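Local coordinates for putative hexose oxidase (Nonomuraea sp. ATCC 39727, PDB 5AWV), which probably uses covalently bound FAD and oxygen to oxidise a sugar of teicoplanin-type glycopeptide antibiotics, at residues Gly396-Ile401 with Val426-Gly431. Residues are numbered along the deposited sequence; the frame is centred on the assembly and turned at random.
With N1L (2-amino-2-deoxy-beta-D-glucopyranuronic acid), chain B; T55 (8-methylnonanoic acid), chain Z.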
ATOM      1  N   GLY A 396      -6.570   1.981 -21.029  1.00 18.72           N
ATOM      2  CA  GLY A 396      -7.669   1.381 -20.375  1.00 20.66           C
ATOM      3  C   GLY A 396      -7.351  -0.092 -20.259  1.00 21.07           C
ATOM      4  O   GLY A 396      -6.762  -0.696 -21.202  1.00 21.46           O
ATOM      5  N   ALA A 397      -7.703  -0.694 -19.103  1.00 17.95           N
ATOM      6  CA  ALA A 397      -7.382  -2.096 -18.886  1.00 17.35           C
ATOM      7  C   ALA A 397      -8.272  -2.762 -17.830  1.00 17.45           C
ATOM      8  O   ALA A 397      -8.886  -2.065 -16.947  1.00 16.85           O
ATOM      9  CB  ALA A 397      -5.914  -2.252 -18.547  1.00 17.85           C
ATOM     10  N   VAL A 398      -8.397  -4.085 -17.954  1.00 17.28           N
ATOM     11  CA  VAL A 398      -8.903  -4.955 -16.871  1.00 16.76           C
ATOM     12  C   VAL A 398      -7.773  -5.873 -16.474  1.00 17.22           C
ATOM     13  O   VAL A 398      -7.213  -6.586 -17.347  1.00 16.89           O
ATOM     14  CB  VAL A 398     -10.089  -5.779 -17.320  1.00 16.44           C
ATOM     15  CG1 VAL A 398     -10.548  -6.733 -16.189  1.00 17.40           C
ATOM     16  CG2 VAL A 398     -11.189  -4.836 -17.735  1.00 16.76           C
ATOM     17  N   TRP A 399      -7.389  -5.855 -15.197  1.00 13.81           N
ATOM     18  CA  TRP A 399      -6.372  -6.758 -14.660  1.00 14.34           C
ATOM     19  C   TRP A 399      -7.048  -7.765 -13.706  1.00 15.13           C
ATOM     20  O   TRP A 399      -7.851  -7.348 -12.850  1.00 13.09           O
ATOM     21  CB  TRP A 399      -5.293  -6.008 -13.857  1.00 15.28           C
ATOM     22  CG  TRP A 399      -4.450  -5.089 -14.625  1.00 18.27           C
ATOM     23  CD1 TRP A 399      -4.602  -4.714 -15.936  1.00 18.73           C
ATOM     24  CD2 TRP A 399      -3.302  -4.387 -14.137  1.00 20.91           C
ATOM     25  NE1 TRP A 399      -3.628  -3.835 -16.278  1.00 19.44           N
ATOM     26  CE2 TRP A 399      -2.806  -3.621 -15.194  1.00 22.58           C
ATOM     27  CE3 TRP A 399      -2.631  -4.370 -12.908  1.00 24.33           C
ATOM     28  CZ2 TRP A 399      -1.673  -2.804 -15.057  1.00 25.72           C
ATOM     29  CZ3 TRP A 399      -1.489  -3.578 -12.769  1.00 28.05           C
ATOM     30  CH2 TRP A 399      -1.041  -2.786 -13.828  1.00 26.45           C
ATOM     31  N   LEU A 400      -6.734  -9.042 -13.879  1.00 14.06           N
ATOM     32  CA  LEU A 400      -7.290 -10.111 -13.089  1.00 14.01           C
ATOM     33  C   LEU A 400      -6.080 -10.670 -12.333  1.00 14.75           C
ATOM     34  O   LEU A 400      -5.154 -11.238 -12.934  1.00 15.70           O
ATOM     35  CB  LEU A 400      -7.935 -11.132 -13.972  1.00 17.40           C
ATOM     36  CG  LEU A 400      -9.217 -10.641 -14.706  1.00 20.05           C
ATOM     37  CD1 LEU A 400      -9.290 -11.190 -16.104  1.00 26.54           C
ATOM     38  CD2 LEU A 400     -10.442 -11.051 -13.925  1.00 20.07           C
ATOM     39  N   ILE A 401      -6.003 -10.376 -11.029  1.00 13.18           N
ATOM     40  CA  ILE A 401      -4.788 -10.569 -10.233  1.00 13.16           C
ATOM     41  C   ILE A 401      -4.980 -11.775  -9.360  1.00 11.89           C
ATOM     42  O   ILE A 401      -5.984 -11.814  -8.605  1.00 10.29           O
ATOM     43  CB  ILE A 401      -4.576  -9.299  -9.356  1.00 14.61           C
ATOM     44  CG1 ILE A 401      -4.561  -7.993 -10.220  1.00 15.77           C
ATOM     45  CG2 ILE A 401      -3.311  -9.345  -8.558  1.00 16.13           C
ATOM     46  CD1 ILE A 401      -4.709  -6.735  -9.333  1.00 19.22           C
ATOM     47  N   VAL A 426      -9.952  -8.109  -9.059  1.00 12.43           N
ATOM     48  CA  VAL A 426     -10.084  -7.533 -10.443  1.00 14.24           C
ATOM     49  C   VAL A 426     -10.043  -6.030 -10.399  1.00 16.15           C
ATOM     50  O   VAL A 426     -10.873  -5.406  -9.701  1.00 18.11           O
ATOM     51  CB  VAL A 426     -11.285  -8.163 -11.239  1.00 16.44           C
ATOM     52  CG1 VAL A 426     -12.584  -8.075 -10.527  1.00 20.51           C
ATOM     53  CG2 VAL A 426     -11.500  -7.425 -12.599  1.00 17.04           C
ATOM     54  N   ASN A 427      -9.193  -5.427 -11.227  1.00 14.91           N
ATOM     55  CA  ASN A 427      -9.110  -4.024 -11.352  1.00 15.59           C
ATOM     56  C   ASN A 427      -9.523  -3.534 -12.741  1.00 17.04           C
ATOM     57  O   ASN A 427      -9.262  -4.185 -13.768  1.00 17.00           O
ATOM     58  CB  ASN A 427      -7.694  -3.512 -11.036  1.00 19.33           C
ATOM     59  CG  ASN A 427      -7.383  -3.549  -9.533  1.00 22.78           C
ATOM     60  OD1 ASN A 427      -8.248  -3.830  -8.726  1.00 26.46           O
ATOM     61  ND2 ASN A 427      -6.159  -3.291  -9.184  1.00 24.65           N
ATOM     62  N   TYR A 428     -10.175  -2.408 -12.727  1.00 15.99           N
ATOM     63  CA  TYR A 428     -10.697  -1.679 -13.902  1.00 15.50           C
ATOM     64  C   TYR A 428     -10.058  -0.327 -13.909  1.00 15.44           C
ATOM     65  O   TYR A 428     -10.358   0.538 -13.071  1.00 17.63           O
ATOM     66  CB  TYR A 428     -12.242  -1.657 -13.839  1.00 15.10           C
ATOM     67  CG  TYR A 428     -12.924  -3.012 -13.616  1.00 16.50           C
ATOM     68  CD1 TYR A 428     -13.146  -3.486 -12.341  1.00 14.56           C
ATOM     69  CD2 TYR A 428     -13.347  -3.829 -14.679  1.00 15.90           C
ATOM     70  CE1 TYR A 428     -13.784  -4.663 -12.098  1.00 15.53           C
ATOM     71  CE2 TYR A 428     -13.980  -5.028 -14.435  1.00 15.80           C
ATOM     72  CZ  TYR A 428     -14.194  -5.444 -13.145  1.00 15.39           C
ATOM     73  OH  TYR A 428     -14.783  -6.651 -12.908  1.00 14.97           O
ATOM     74  N   ILE A 429      -9.144  -0.111 -14.866  1.00 17.05           N
ATOM     75  CA  ILE A 429      -8.143   0.938 -14.848  1.00 16.66           C
ATOM     76  C   ILE A 429      -8.214   1.843 -16.056  1.00 17.54           C
ATOM     77  O   ILE A 429      -8.415   1.365 -17.149  1.00 16.03           O
ATOM     78  CB  ILE A 429      -6.735   0.356 -14.830  1.00 18.66           C
ATOM     79  CG1 ILE A 429      -6.562  -0.578 -13.629  1.00 22.75           C
ATOM     80  CG2 ILE A 429      -5.637   1.431 -14.683  1.00 21.78           C
ATOM     81  CD1 ILE A 429      -5.438  -1.545 -13.811  1.00 25.49           C
ATOM     82  N   THR A 430      -8.143   3.146 -15.841  1.00 17.22           N
ATOM     83  CA  THR A 430      -7.849   4.053 -16.978  1.00 19.53           C
ATOM     84  C   THR A 430      -6.930   5.140 -16.496  1.00 20.47           C
ATOM     85  O   THR A 430      -6.934   5.526 -15.327  1.00 17.84           O
ATOM     86  CB  THR A 430      -9.200   4.613 -17.576  1.00 19.22           C
ATOM     87  OG1 THR A 430      -8.935   5.395 -18.769  1.00 21.02           O
ATOM     88  CG2 THR A 430      -9.930   5.527 -16.577  1.00 20.09           C
ATOM     89  N   GLY A 431      -6.101   5.645 -17.404  1.00 21.91           N
ATOM     90  CA  GLY A 431      -5.134   6.703 -17.135  1.00 21.67           C
ATOM     91  C   GLY A 431      -5.107   7.685 -18.336  1.00 25.00           C
ATOM     92  O   GLY A 431      -5.410   7.294 -19.476  1.00 20.73           O
TER
HETATM   93  C1  N1L B 104      -0.371  -0.231 -10.318  1.00 59.17           C
HETATM   94  C2  N1L B 104      -1.733   0.316 -10.989  1.00 56.20           C
HETATM   95  C3  N1L B 104      -2.902   0.403  -9.987  1.00 54.71           C
HETATM   96  C4  N1L B 104      -3.068  -0.969  -9.370  1.00 58.29           C
HETATM   97  C5  N1L B 104      -1.806  -1.300  -8.527  1.00 53.61           C
HETATM   98  C6  N1L B 104      -1.937  -2.630  -7.739  1.00 55.15           C
HETATM   99  N2  N1L B 104      -1.588   1.624 -11.623  1.00 62.39           N
HETATM  100  O3  N1L B 104      -4.193   0.757 -10.678  1.00 36.51           O
HETATM  101  O4  N1L B 104      -4.340  -1.052  -8.547  1.00 73.54           O
HETATM  102  O5  N1L B 104      -0.642  -1.441  -9.434  1.00 55.02           O
HETATM  103  O6B N1L B 104      -1.510  -3.789  -8.447  1.00 57.89           O
HETATM  104  O6A N1L B 104      -3.250  -2.914  -7.464  1.00 70.71           O
HETATM  105  CAD T55 Z 101      -2.541   6.863 -20.254  1.00 62.24           C
HETATM  106  CAE T55 Z 101      -1.217   7.255 -19.651  1.00 51.12           C
HETATM  107  CAG T55 Z 101      -0.616   6.086 -18.871  1.00 56.19           C
HETATM  108  CAH T55 Z 101      -1.474   5.784 -17.637  1.00 55.05           C
HETATM  109  CAI T55 Z 101      -1.029   4.495 -16.959  1.00 57.64           C
HETATM  110  CAJ T55 Z 101      -1.878   4.216 -15.715  1.00 53.15           C
HETATM  111  CAK T55 Z 101      -1.124   3.241 -14.842  1.00 59.75           C
HETATM  112  CAL T55 Z 101      -1.786   3.057 -13.466  1.00 61.55           C
HETATM  113  CAF T55 Z 101      -0.296   7.673 -20.776  1.00 54.50           C
HETATM  114  C   T55 Z 101      -1.025   1.953 -12.718  1.00 71.92           C
HETATM  115  O   T55 Z 101      -0.012   1.391 -13.192  1.00 61.11           O
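Ala397 pairs with Ile429 and Trp399 with Asn427 as hydrogen-bonded pairs of two antiparallel strands, Gly396-Ile401 and Val426-Gly431, whose axes run 4.7 Å apart at 160°. Ala397 N and O bond to Ile429 O and N, and Trp399 N and O to Asn427 O and N, each at 2.9 Å. CA-H groups of the non-hydrogen-bonded residues lean on the carbonyls of the neighbouring hydrogen-bonded pairs, as Val398 CA does on Asn427 O at 3.2 Å. On the face that carries Trp399, Asn427 and Ile429, the main side-chain contact is a CH-pi one. Ile429 CD1 sits over one face of the indole, 3.5 Å from the centroid of the five-membered ring and only 9° off its normal. CG1 of Ile429 lies beside the backbone N (chi1 -57°) with the chain then extended, which carries CD1 to the ring face. Trp399 NE1 is hydrogen-bonded to Tyr395 OH, which helps fix the indole's rotation. Farther along, Ile401 CD1 rests against the side-chain amide of Asn427, and Ile401 also touches the FAD-binding Tyr165. The face of Val398, Leu400, Val426 and Tyr428 is more plainly apolar. Val426 CG2, anti to its own backbone N, touches both Val398 CG1 (3.8 Å) and Leu400 CD2 (4.0 Å), while Val398 CG2 lies alongside Tyr428 CD2. Helix 438-452 packs on this face through Leu448 and Val452, and Tyr428 OH bonds to Tyr453 OH. These are neighbouring strands of the large antiparallel sheet that forms the substrate side of this FAD-linked oxidase; helices back it, and the Trp399 face looks onto the ligand. There Asn427 joins Thr366 and Tyr473 in the pocket of the aminoglucuronic acid, and Gly431 borders its 8-methylnonanoic acyl chain.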